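GTP-binding protein (Thermus thermophilus, PDB 2DBY) probably acts as a ribosome-binding ATPase of the YchF/OLA1 subfamily of Obg GTPases and is captured here with GDP in its nucleotide pocket. Local coordinates at residues H105-F110 and E126-V131; V204-N209 and E234-V239; L285-A290 and D360-L365. All blocks are in the same frame, centred on the assembly; numbering follows the deposited sequence.

Contact 1. Residues H105-F110 and E126-V131. With GDP (guanosine-5'-diphosphate), chain B; FMT (formic acid), chain C.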
loop_
_atom_site.group_PDB
_atom_site.type_symbol
_atom_site.label_atom_id
_atom_site.label_comp_id
_atom_site.label_asym_id
_atom_site.label_seq_id
_atom_site.Cartn_x
_atom_site.Cartn_y
_atom_site.Cartn_z
ATOM N N HIS A 105 8.266 8.348 -0.538
ATOM C CA HIS A 105 9.053 9.551 -0.787
ATOM C C HIS A 105 10.218 9.205 -1.693
ATOM O O HIS A 105 11.081 8.407 -1.327
ATOM C CB HIS A 105 9.554 10.115 0.577
ATOM C CG HIS A 105 10.224 11.461 0.488
ATOM N ND1 HIS A 105 10.397 12.274 1.592
ATOM C CD2 HIS A 105 10.737 12.147 -0.566
ATOM C CE1 HIS A 105 10.988 13.399 1.224
ATOM N NE2 HIS A 105 11.209 13.348 -0.082
ATOM N N VAL A 106 10.243 9.820 -2.875
ATOM C CA VAL A 106 11.306 9.567 -3.851
ATOM C C VAL A 106 12.517 10.410 -3.448
ATOM O O VAL A 106 12.420 11.623 -3.294
ATOM C CB VAL A 106 10.855 9.967 -5.268
ATOM C CG1 VAL A 106 11.983 9.698 -6.286
ATOM C CG2 VAL A 106 9.572 9.179 -5.634
ATOM N N LEU A 107 13.653 9.745 -3.291
ATOM C CA LEU A 107 14.889 10.403 -2.874
ATOM C C LEU A 107 15.941 10.122 -3.943
ATOM O O LEU A 107 16.146 8.964 -4.340
ATOM C CB LEU A 107 15.318 9.807 -1.527
ATOM C CG LEU A 107 14.338 9.997 -0.372
ATOM C CD1 LEU A 107 14.820 9.164 0.836
ATOM C CD2 LEU A 107 14.294 11.493 -0.000
ATOM N N ARG A 108 16.603 11.176 -4.420
ATOM C CA ARG A 108 17.606 10.995 -5.456
ATOM C C ARG A 108 18.923 10.435 -4.901
ATOM O O ARG A 108 19.544 11.035 -4.003
ATOM C CB ARG A 108 17.845 12.329 -6.187
ATOM C CG ARG A 108 19.128 12.336 -7.012
ATOM C CD ARG A 108 19.167 13.500 -7.983
ATOM N NE ARG A 108 18.063 13.382 -8.919
ATOM C CZ ARG A 108 18.030 13.938 -10.124
ATOM N NH1 ARG A 108 19.055 14.664 -10.556
ATOM N NH2 ARG A 108 16.965 13.768 -10.897
ATOM N N CYS A 109 19.333 9.279 -5.415
ATOM C CA CYS A 109 20.575 8.647 -4.983
ATOM C C CYS A 109 21.600 8.441 -6.101
ATOM O O CYS A 109 22.389 7.496 -6.054
ATOM C CB CYS A 109 20.311 7.301 -4.300
ATOM S SG CYS A 109 19.346 7.449 -2.762
ATOM N N PHE A 110 21.574 9.298 -7.113
ATOM C CA PHE A 110 22.556 9.221 -8.210
ATOM C C PHE A 110 22.811 10.648 -8.697
ATOM O O PHE A 110 21.987 11.531 -8.482
ATOM C CB PHE A 110 22.011 8.392 -9.369
ATOM C CG PHE A 110 20.833 9.015 -10.034
ATOM C CD1 PHE A 110 21.002 10.069 -10.932
ATOM C CD2 PHE A 110 19.548 8.635 -9.678
ATOM C CE1 PHE A 110 19.908 10.740 -11.454
ATOM C CE2 PHE A 110 18.443 9.299 -10.193
ATOM C CZ PHE A 110 18.622 10.357 -11.080
ATOM N N GLU A 126 18.419 14.993 3.516
ATOM C CA GLU A 126 17.935 16.358 3.722
ATOM C C GLU A 126 16.503 16.488 3.197
ATOM O O GLU A 126 15.648 17.095 3.842
ATOM C CB GLU A 126 18.845 17.368 3.021
ATOM C CG GLU A 126 18.899 18.708 3.731
ATOM C CD GLU A 126 19.705 18.641 5.025
ATOM O OE1 GLU A 126 20.957 18.594 4.948
ATOM O OE2 GLU A 126 19.084 18.622 6.115
ATOM N N ASP A 127 16.245 15.906 2.025
ATOM C CA ASP A 127 14.906 15.925 1.449
ATOM C C ASP A 127 13.915 15.239 2.395
ATOM O O ASP A 127 12.811 15.743 2.625
ATOM C CB ASP A 127 14.901 15.175 0.110
ATOM C CG ASP A 127 15.367 16.029 -1.038
ATOM O OD1 ASP A 127 15.924 17.126 -0.784
ATOM O OD2 ASP A 127 15.168 15.596 -2.200
ATOM N N ALA A 128 14.296 14.069 2.909
ATOM C CA ALA A 128 13.412 13.325 3.803
ATOM C C ALA A 128 13.066 14.173 5.032
ATOM O O ALA A 128 11.918 14.230 5.457
ATOM C CB ALA A 128 14.088 12.023 4.243
ATOM N N GLU A 129 14.073 14.832 5.597
ATOM C CA GLU A 129 13.835 15.675 6.768
ATOM C C GLU A 129 12.947 16.886 6.471
ATOM O O GLU A 129 12.168 17.308 7.328
ATOM C CB GLU A 129 15.166 16.139 7.372
ATOM C CG GLU A 129 14.973 16.994 8.622
ATOM C CD GLU A 129 16.274 17.491 9.229
ATOM O OE1 GLU A 129 16.207 18.180 10.277
ATOM O OE2 GLU A 129 17.355 17.197 8.665
ATOM N N VAL A 130 13.064 17.449 5.266
ATOM C CA VAL A 130 12.244 18.600 4.889
ATOM C C VAL A 130 10.772 18.217 4.912
ATOM O O VAL A 130 9.954 18.908 5.513
ATOM C CB VAL A 130 12.607 19.154 3.476
ATOM C CG1 VAL A 130 11.511 20.125 2.994
ATOM C CG2 VAL A 130 13.951 19.884 3.537
ATOM N N VAL A 131 10.431 17.108 4.262
ATOM C CA VAL A 131 9.039 16.693 4.258
ATOM C C VAL A 131 8.578 16.305 5.652
ATOM O O VAL A 131 7.517 16.732 6.097
ATOM C CB VAL A 131 8.815 15.497 3.293
ATOM C CG1 VAL A 131 7.406 14.908 3.488
ATOM C CG2 VAL A 131 9.005 15.983 1.859
HETATM P PB GDP B . 11.136 15.671 -10.607
HETATM O O1B GDP B . 11.553 17.132 -10.527
HETATM O O2B GDP B . 11.237 14.944 -9.160
HETATM O O3B GDP B . 9.946 15.318 -11.496
HETATM O O3A GDP B . 12.397 14.999 -11.409
HETATM P PA GDP B . 12.494 14.482 -12.936
HETATM O O1A GDP B . 11.514 13.415 -13.170
HETATM O O2A GDP B . 12.225 15.703 -13.949
HETATM O "O5'" GDP B . 13.978 13.888 -13.173
HETATM C "C5'" GDP B . 14.942 14.934 -13.008
HETATM C "C4'" GDP B . 16.187 14.603 -13.870
HETATM O "O4'" GDP B . 16.821 13.323 -13.475
HETATM C "C3'" GDP B . 15.902 14.420 -15.354
HETATM O "O3'" GDP B . 16.614 14.996 -16.448
HETATM C "C2'" GDP B . 15.593 12.903 -15.451
HETATM O "O2'" GDP B . 15.928 12.500 -16.801
HETATM C "C1'" GDP B . 16.731 12.352 -14.604
HETATM N N9 GDP B . 16.438 11.007 -14.026
HETATM C C8 GDP B . 15.301 10.630 -13.337
HETATM N N7 GDP B . 15.384 9.382 -12.964
HETATM C C5 GDP B . 16.572 8.872 -13.386
HETATM C C6 GDP B . 17.214 7.592 -13.274
HETATM O O6 GDP B . 16.662 6.685 -12.697
HETATM N N1 GDP B . 18.464 7.416 -13.834
HETATM C C2 GDP B . 19.088 8.460 -14.492
HETATM N N2 GDP B . 20.330 8.262 -15.039
HETATM N N3 GDP B . 18.503 9.660 -14.605
HETATM C C4 GDP B . 17.264 9.907 -14.075
HETATM C C FMT C . 8.815 11.412 4.200
HETATM O O1 FMT C . 9.951 11.797 4.463
HETATM O O2 FMT C . 7.920 11.169 5.201
HETATM O O HOH W 1 12.624 14.272 -2.384
HETATM O O HOH W 2 16.566 13.641 -2.865
#

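Contact 2. Residues V204-N209 and E234-V239. With GDP (guanosine-5'-diphosphate), chain B.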
loop_
_atom_site.group_PDB
_atom_site.type_symbol
_atom_site.label_atom_id
_atom_site.label_comp_id
_atom_site.label_asym_id
_atom_site.label_seq_id
_atom_site.Cartn_x
_atom_site.Cartn_y
_atom_site.Cartn_z
ATOM N N VAL A 204 5.546 4.680 5.815
ATOM C CA VAL A 204 6.362 5.364 4.810
ATOM C C VAL A 204 7.298 4.413 4.096
ATOM O O VAL A 204 7.833 3.473 4.723
ATOM C CB VAL A 204 7.249 6.462 5.456
ATOM C CG1 VAL A 204 8.293 6.958 4.427
ATOM C CG2 VAL A 204 6.402 7.632 5.946
ATOM N N ILE A 205 7.445 4.634 2.786
ATOM C CA ILE A 205 8.398 3.881 1.960
ATOM C C ILE A 205 9.373 4.920 1.401
ATOM O O ILE A 205 8.946 5.920 0.846
ATOM C CB ILE A 205 7.707 3.225 0.743
ATOM C CG1 ILE A 205 6.653 2.223 1.191
ATOM C CG2 ILE A 205 8.776 2.538 -0.161
ATOM C CD1 ILE A 205 5.623 1.955 0.082
ATOM N N TYR A 206 10.677 4.725 1.576
ATOM C CA TYR A 206 11.628 5.655 0.992
ATOM C C TYR A 206 11.966 4.978 -0.335
ATOM O O TYR A 206 12.390 3.821 -0.339
ATOM C CB TYR A 206 12.902 5.738 1.827
ATOM C CG TYR A 206 12.824 6.626 3.053
ATOM C CD1 TYR A 206 13.779 6.509 4.058
ATOM C CD2 TYR A 206 11.834 7.580 3.197
ATOM C CE1 TYR A 206 13.751 7.323 5.180
ATOM C CE2 TYR A 206 11.788 8.414 4.317
ATOM C CZ TYR A 206 12.760 8.272 5.307
ATOM O OH TYR A 206 12.748 9.087 6.416
ATOM N N VAL A 207 11.766 5.686 -1.445
ATOM C CA VAL A 207 12.035 5.118 -2.770
ATOM C C VAL A 207 13.371 5.702 -3.217
ATOM O O VAL A 207 13.451 6.875 -3.595
ATOM C CB VAL A 207 10.913 5.528 -3.773
ATOM C CG1 VAL A 207 11.193 4.936 -5.147
ATOM C CG2 VAL A 207 9.561 5.040 -3.264
ATOM N N ALA A 208 14.419 4.895 -3.126
ATOM C CA ALA A 208 15.760 5.354 -3.516
ATOM C C ALA A 208 15.889 5.263 -5.028
ATOM O O ALA A 208 15.953 4.159 -5.578
ATOM C CB ALA A 208 16.848 4.485 -2.832
ATOM N N ASN A 209 15.903 6.416 -5.694
ATOM C CA ASN A 209 16.030 6.462 -7.157
ATOM C C ASN A 209 17.517 6.402 -7.483
ATOM O O ASN A 209 18.288 7.268 -7.061
ATOM C CB ASN A 209 15.419 7.752 -7.703
ATOM C CG ASN A 209 15.291 7.737 -9.214
ATOM O OD1 ASN A 209 15.387 6.676 -9.853
ATOM N ND2 ASN A 209 15.061 8.896 -9.794
ATOM N N GLU A 234 13.357 6.205 11.156
ATOM C CA GLU A 234 12.006 6.709 10.894
ATOM C C GLU A 234 10.917 5.649 10.764
ATOM O O GLU A 234 9.752 5.993 10.535
ATOM C CB GLU A 234 12.040 7.572 9.615
ATOM C CG GLU A 234 12.985 8.784 9.718
ATOM C CD GLU A 234 12.681 9.698 10.919
ATOM O OE1 GLU A 234 13.584 9.904 11.763
ATOM O OE2 GLU A 234 11.558 10.213 11.028
ATOM N N GLY A 235 11.279 4.369 10.897
ATOM C CA GLY A 235 10.287 3.305 10.775
ATOM C C GLY A 235 9.738 3.156 9.356
ATOM O O GLY A 235 8.594 2.743 9.167
ATOM N N ALA A 236 10.558 3.488 8.358
ATOM C CA ALA A 236 10.159 3.397 6.937
ATOM C C ALA A 236 10.791 2.163 6.279
ATOM O O ALA A 236 11.778 1.613 6.784
ATOM C CB ALA A 236 10.633 4.661 6.197
ATOM N N GLU A 237 10.223 1.733 5.152
ATOM C CA GLU A 237 10.779 0.612 4.402
ATOM C C GLU A 237 11.477 1.254 3.213
ATOM O O GLU A 237 11.185 2.403 2.891
ATOM C CB GLU A 237 9.674 -0.309 3.906
ATOM C CG GLU A 237 9.009 -1.092 5.028
ATOM C CD GLU A 237 10.028 -1.850 5.862
ATOM O OE1 GLU A 237 10.853 -2.586 5.274
ATOM O OE2 GLU A 237 10.012 -1.712 7.105
ATOM N N VAL A 238 12.381 0.522 2.562
ATOM C CA VAL A 238 13.128 1.077 1.417
ATOM C C VAL A 238 12.915 0.245 0.155
ATOM O O VAL A 238 12.900 -0.998 0.192
ATOM C CB VAL A 238 14.674 1.120 1.719
ATOM C CG1 VAL A 238 15.465 1.563 0.475
ATOM C CG2 VAL A 238 14.954 2.110 2.843
ATOM N N VAL A 239 12.687 0.926 -0.961
ATOM C CA VAL A 239 12.580 0.212 -2.234
ATOM C C VAL A 239 13.522 0.931 -3.180
ATOM O O VAL A 239 13.486 2.165 -3.279
ATOM C CB VAL A 239 11.186 0.250 -2.867
ATOM C CG1 VAL A 239 11.202 -0.642 -4.125
ATOM C CG2 VAL A 239 10.125 -0.253 -1.891
HETATM P PB GDP B . 11.136 15.671 -10.607
HETATM O O1B GDP B . 11.553 17.132 -10.527
HETATM O O2B GDP B . 11.237 14.944 -9.160
HETATM O O3B GDP B . 9.946 15.318 -11.496
HETATM O O3A GDP B . 12.397 14.999 -11.409
HETATM P PA GDP B . 12.494 14.482 -12.936
HETATM O O1A GDP B . 11.514 13.415 -13.170
HETATM O O2A GDP B . 12.225 15.703 -13.949
HETATM O "O5'" GDP B . 13.978 13.888 -13.173
HETATM C "C5'" GDP B . 14.942 14.934 -13.008
HETATM C "C4'" GDP B . 16.187 14.603 -13.870
HETATM O "O4'" GDP B . 16.821 13.323 -13.475
HETATM C "C3'" GDP B . 15.902 14.420 -15.354
HETATM O "O3'" GDP B . 16.614 14.996 -16.448
HETATM C "C2'" GDP B . 15.593 12.903 -15.451
HETATM O "O2'" GDP B . 15.928 12.500 -16.801
HETATM C "C1'" GDP B . 16.731 12.352 -14.604
HETATM N N9 GDP B . 16.438 11.007 -14.026
HETATM C C8 GDP B . 15.301 10.630 -13.337
HETATM N N7 GDP B . 15.384 9.382 -12.964
HETATM C C5 GDP B . 16.572 8.872 -13.386
HETATM C C6 GDP B . 17.214 7.592 -13.274
HETATM O O6 GDP B . 16.662 6.685 -12.697
HETATM N N1 GDP B . 18.464 7.416 -13.834
HETATM C C2 GDP B . 19.088 8.460 -14.492
HETATM N N2 GDP B . 20.330 8.262 -15.039
HETATM N N3 GDP B . 18.503 9.660 -14.605
HETATM C C4 GDP B . 17.264 9.907 -14.075
HETATM O O HOH W 3 6.361 2.808 7.822
#

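Contact 3. Residues L285-A290 and D360-L365. With FMT (formic acid), chain D.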
loop_
_atom_site.group_PDB
_atom_site.type_symbol
_atom_site.label_atom_id
_atom_site.label_comp_id
_atom_site.label_asym_id
_atom_site.label_seq_id
_atom_site.Cartn_x
_atom_site.Cartn_y
_atom_site.Cartn_z
ATOM N N LEU A 285 -4.068 -7.783 1.757
ATOM C CA LEU A 285 -3.891 -9.191 1.395
ATOM C C LEU A 285 -4.776 -9.486 0.198
ATOM O O LEU A 285 -5.755 -8.776 -0.072
ATOM C CB LEU A 285 -4.194 -10.127 2.581
ATOM C CG LEU A 285 -5.512 -10.093 3.350
ATOM C CD1 LEU A 285 -6.573 -10.886 2.593
ATOM C CD2 LEU A 285 -5.288 -10.702 4.752
ATOM N N THR A 286 -4.399 -10.520 -0.550
ATOM C CA THR A 286 -5.116 -10.935 -1.734
ATOM C C THR A 286 -5.917 -12.210 -1.489
ATOM O O THR A 286 -5.401 -13.130 -0.856
ATOM C CB THR A 286 -4.124 -11.291 -2.879
ATOM O OG1 THR A 286 -3.299 -10.154 -3.177
ATOM C CG2 THR A 286 -4.873 -11.747 -4.130
ATOM N N PHE A 287 -7.172 -12.251 -1.945
ATOM C CA PHE A 287 -7.926 -13.514 -1.895
ATOM C C PHE A 287 -8.410 -13.708 -3.333
ATOM O O PHE A 287 -8.441 -12.741 -4.122
ATOM C CB PHE A 287 -9.081 -13.508 -0.862
ATOM C CG PHE A 287 -10.299 -12.721 -1.262
ATOM C CD1 PHE A 287 -11.237 -13.253 -2.149
ATOM C CD2 PHE A 287 -10.539 -11.463 -0.707
ATOM C CE1 PHE A 287 -12.399 -12.546 -2.477
ATOM C CE2 PHE A 287 -11.691 -10.756 -1.031
ATOM C CZ PHE A 287 -12.623 -11.293 -1.915
ATOM N N PHE A 288 -8.754 -14.944 -3.703
ATOM C CA PHE A 288 -9.155 -15.225 -5.074
ATOM C C PHE A 288 -10.541 -15.826 -5.224
ATOM O O PHE A 288 -11.074 -16.397 -4.286
ATOM C CB PHE A 288 -8.209 -16.280 -5.714
ATOM C CG PHE A 288 -6.750 -15.919 -5.669
ATOM C CD1 PHE A 288 -5.938 -16.365 -4.635
ATOM C CD2 PHE A 288 -6.191 -15.136 -6.675
ATOM C CE1 PHE A 288 -4.566 -16.031 -4.599
ATOM C CE2 PHE A 288 -4.832 -14.793 -6.654
ATOM C CZ PHE A 288 -4.017 -15.246 -5.609
ATOM N N THR A 289 -11.110 -15.661 -6.410
ATOM C CA THR A 289 -12.337 -16.380 -6.758
ATOM C C THR A 289 -11.823 -17.156 -7.977
ATOM O O THR A 289 -11.115 -16.601 -8.832
ATOM C CB THR A 289 -13.544 -15.470 -7.078
ATOM O OG1 THR A 289 -13.209 -14.479 -8.052
ATOM C CG2 THR A 289 -14.023 -14.830 -5.803
ATOM N N ALA A 290 -12.146 -18.439 -8.062
ATOM C CA ALA A 290 -11.610 -19.234 -9.158
ATOM C C ALA A 290 -12.569 -20.315 -9.626
ATOM O O ALA A 290 -13.194 -20.998 -8.819
ATOM C CB ALA A 290 -10.292 -19.866 -8.731
ATOM N N ASP A 360 -6.252 -17.138 0.169
ATOM C CA ASP A 360 -7.509 -17.887 0.291
ATOM C C ASP A 360 -8.309 -17.812 -1.006
ATOM O O ASP A 360 -8.344 -16.760 -1.652
ATOM C CB ASP A 360 -8.394 -17.281 1.393
ATOM C CG ASP A 360 -8.051 -17.780 2.782
ATOM O OD1 ASP A 360 -7.275 -18.747 2.897
ATOM O OD2 ASP A 360 -8.587 -17.205 3.764
ATOM N N VAL A 361 -8.952 -18.916 -1.390
ATOM C CA VAL A 361 -9.825 -18.902 -2.552
ATOM C C VAL A 361 -11.201 -19.051 -1.898
ATOM O O VAL A 361 -11.388 -19.946 -1.072
ATOM C CB VAL A 361 -9.587 -20.086 -3.490
ATOM C CG1 VAL A 361 -10.505 -19.962 -4.704
ATOM C CG2 VAL A 361 -8.119 -20.100 -3.940
ATOM N N ILE A 362 -12.146 -18.197 -2.279
ATOM C CA ILE A 362 -13.475 -18.191 -1.663
ATOM C C ILE A 362 -14.644 -18.326 -2.631
ATOM O O ILE A 362 -14.616 -17.777 -3.749
ATOM C CB ILE A 362 -13.678 -16.859 -0.867
ATOM C CG1 ILE A 362 -12.582 -16.712 0.191
ATOM C CG2 ILE A 362 -15.042 -16.830 -0.205
ATOM C CD1 ILE A 362 -12.550 -15.303 0.837
ATOM N N TYR A 363 -15.665 -19.078 -2.209
ATOM C CA TYR A 363 -16.894 -19.196 -2.996
ATOM C C TYR A 363 -18.010 -18.952 -1.962
ATOM O O TYR A 363 -18.174 -19.732 -1.020
ATOM C CB TYR A 363 -17.059 -20.581 -3.639
ATOM C CG TYR A 363 -18.206 -20.585 -4.629
ATOM C CD1 TYR A 363 -18.083 -19.952 -5.862
ATOM C CD2 TYR A 363 -19.441 -21.143 -4.299
ATOM C CE1 TYR A 363 -19.164 -19.870 -6.747
ATOM C CE2 TYR A 363 -20.523 -21.068 -5.173
ATOM C CZ TYR A 363 -20.374 -20.429 -6.392
ATOM O OH TYR A 363 -21.429 -20.347 -7.270
ATOM N N VAL A 364 -18.741 -17.860 -2.127
ATOM C CA VAL A 364 -19.784 -17.481 -1.173
ATOM C C VAL A 364 -21.116 -18.185 -1.381
ATOM O O VAL A 364 -21.652 -18.213 -2.489
ATOM C CB VAL A 364 -20.045 -15.961 -1.210
ATOM C CG1 VAL A 364 -21.016 -15.567 -0.091
ATOM C CG2 VAL A 364 -18.726 -15.196 -1.076
ATOM N N LEU A 365 -21.645 -18.731 -0.293
ATOM C CA LEU A 365 -22.927 -19.427 -0.316
ATOM C C LEU A 365 -24.023 -18.416 0.044
ATOM O O LEU A 365 -24.117 -17.961 1.187
ATOM C CB LEU A 365 -22.882 -20.600 0.673
ATOM C CG LEU A 365 -21.707 -21.553 0.390
ATOM C CD1 LEU A 365 -21.573 -22.602 1.486
ATOM C CD2 LEU A 365 -21.914 -22.205 -0.971
HETATM C C FMT D . -17.902 -15.989 -5.389
HETATM O O1 FMT D . -18.568 -16.343 -4.442
HETATM O O2 FMT D . -18.501 -15.689 -6.556
HETATM O O HOH W 4 -14.131 -19.027 -6.185
#

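Contact 1. Residues H105-F110 and E126-V131
H105 reaches across from strand 102-108 to helix 124-156 and presses CE1 of its imidazole against V131, whose CG2 lies 3.3 Å from that carbon. This is strand-to-helix packing in the P-loop G domain of an Obg-type GTPase: the short axes of 105-108 and 126-131 approach to 8.9 Å and run roughly antiparallel, at 149°. CG stands anti to the backbone N (chi1 -172°), which carries the ring out over the helix. There CE1 also sits 3.5 Å from A128 CA, while the carbonyl oxygen of D127 meets the ring at its edge.

Both ring nitrogens have partners. ND1 donates a nearly straight hydrogen bond, 167° at the hydrogen, to O1 of a formic acid molecule probably taken from the crystallisation liquor. NE2 bonds to a water that also donates to V106 O and D127 OD2, so strand and helix are joined through water, with no direct hydrogen bond between them. A leucine in place of H105 would probably leave that water without its ring partner and break the polar link from the imidazole to D127.

L107, two residues along the strand, continues the packing: CD2 lies 3.7 Å from D127 CB, the two side chains sliding past each other in opposite directions, and the same methyl sits over one face of the H105 ring, near its rim. At the end of 105-110 the protein meets GDP. F110 lays a ring face against the guanine, its CZ 3.3 Å from GDP C4, and R108 NH2 makes a weak, bent bond to the ribose O4' at 2.6 Å.

Contact 2. Residues V204-N209 and E234-V239
With CG anti to its own carbonyl carbon (chi1 -80°), the Y206 side chain swings its ring over A236, and E234, with CG likewise placed (chi1 -60°), brings its CB and CG to the phenol oxygen. The result is a CH-pi contact: A236 CB stands 4.1 Å from the ring centroid and only 3° off the ring normal, so the methyl lies over the middle of the face. Beyond it, Y206 OH is 3.3 Å from E234 CG. V204 CG1 packs on the A236 methyl too, at 3.7 Å.

On the sheet face opposite Y206 and V238, I205 CG2 and V239 CG2 meet at 3.5 Å, a close methyl-to-methyl contact between obliquely crossing side chains. The backbones form a parallel pair with I205, Y206 and V207 opposite E237, V238 and V239. Four hydrogen bonds alternate across it, from E237 N to V204 O, Y206 N to E237 O, V239 N to Y206 O and A208 N to V239 O; the second is the shortest, at 2.7 Å. G235, the first residue after helix 222-234 to leave helical angles, has positive phi, and a water bridges its carbonyl oxygen to V204 N.

N209, at the strand end, lies beside the guanine; its OD1 accepts from A243 N and its ND2 donates to V12 O, while GDP O6 is merely near OD1, at 3.1 Å. The pair closes a beta-alpha-beta crossover through helix 222-234, which packs on the Y206 and V238 face, whereas helix 270-281 covers I205, V207 and V239 and strand 102-108 hydrogen-bonds to the other edge of 204-209.

Contact 3. Residues L285-A290 and D360-L365
Strands 285-290 and 360-365 meet through one backbone bridge at F288 and V361, their short axes 4.6 Å apart at closest and their directions 49° apart, so they splay away from each other beyond it. The site lies in the C-terminal region, which belongs to the ubiquitin-like TGS family. Two main-chain hydrogen bonds flank V361: F288 N donates to D360 O at 2.8 Å, and I362 N donates to F288 O. Both are close to straight, 165° at the hydrogen, and D360 O and F288 O each take their donor nearly end-on. Both F288 polar backbone atoms are thus used in the bridge.

Side chains pack on both sides of it. F287 and I362 cross at about a right angle, and the CD1 methyl of I362 rests over a face of the F287 ring, 4.2 Å from its centroid in a CH-pi contact. F287 holds CG between the backbone N and the carbonyl carbon (chi1 75°), the position that turns the ring toward this methyl; W298 of strand 295-301 stacks with the same ring. V361 extends its two methyls to different partners: CG1 touches A290 CB at 4.0 Å and CG2 packs on F288 CB at 4.2 Å. The F288 ring also packs against helix 48-57 of the G domain, through R49, L50 and L53, and A290 meets F57 there.

The carboxylate of D360 is engaged away from this interface, OD2 bonding to Y354 OH and Q357 N. Where the strands diverge, a water takes the place of a direct bond, accepting from A290 N and donating to I362 O, 2.8 Å from each.

How the contacts relate
Along the chain the three contacts come in series, each closing before the next opens. Contacts 1 and 2 are neighbours, with centres 10 Å apart: strands 102-108 and 204-209 run side by side in the G-domain sheet, joined by probable hydrogen bonds such as H105 O to V207 N. The C-terminal ends of these adjacent strands, with the loop after the first, bring R108, F110 and N209 to GDP. Contact 3 lies across the chain's centre, its centre 40 Å from that of contact 1 and 31 Å from that of contact 2. In this C-terminal TGS-like region, strand 284-290 reaches the large sheet through 295-301, which pairs with 66-75, whereas 360-365 pairs with 323-328 in a small antiparallel sheet.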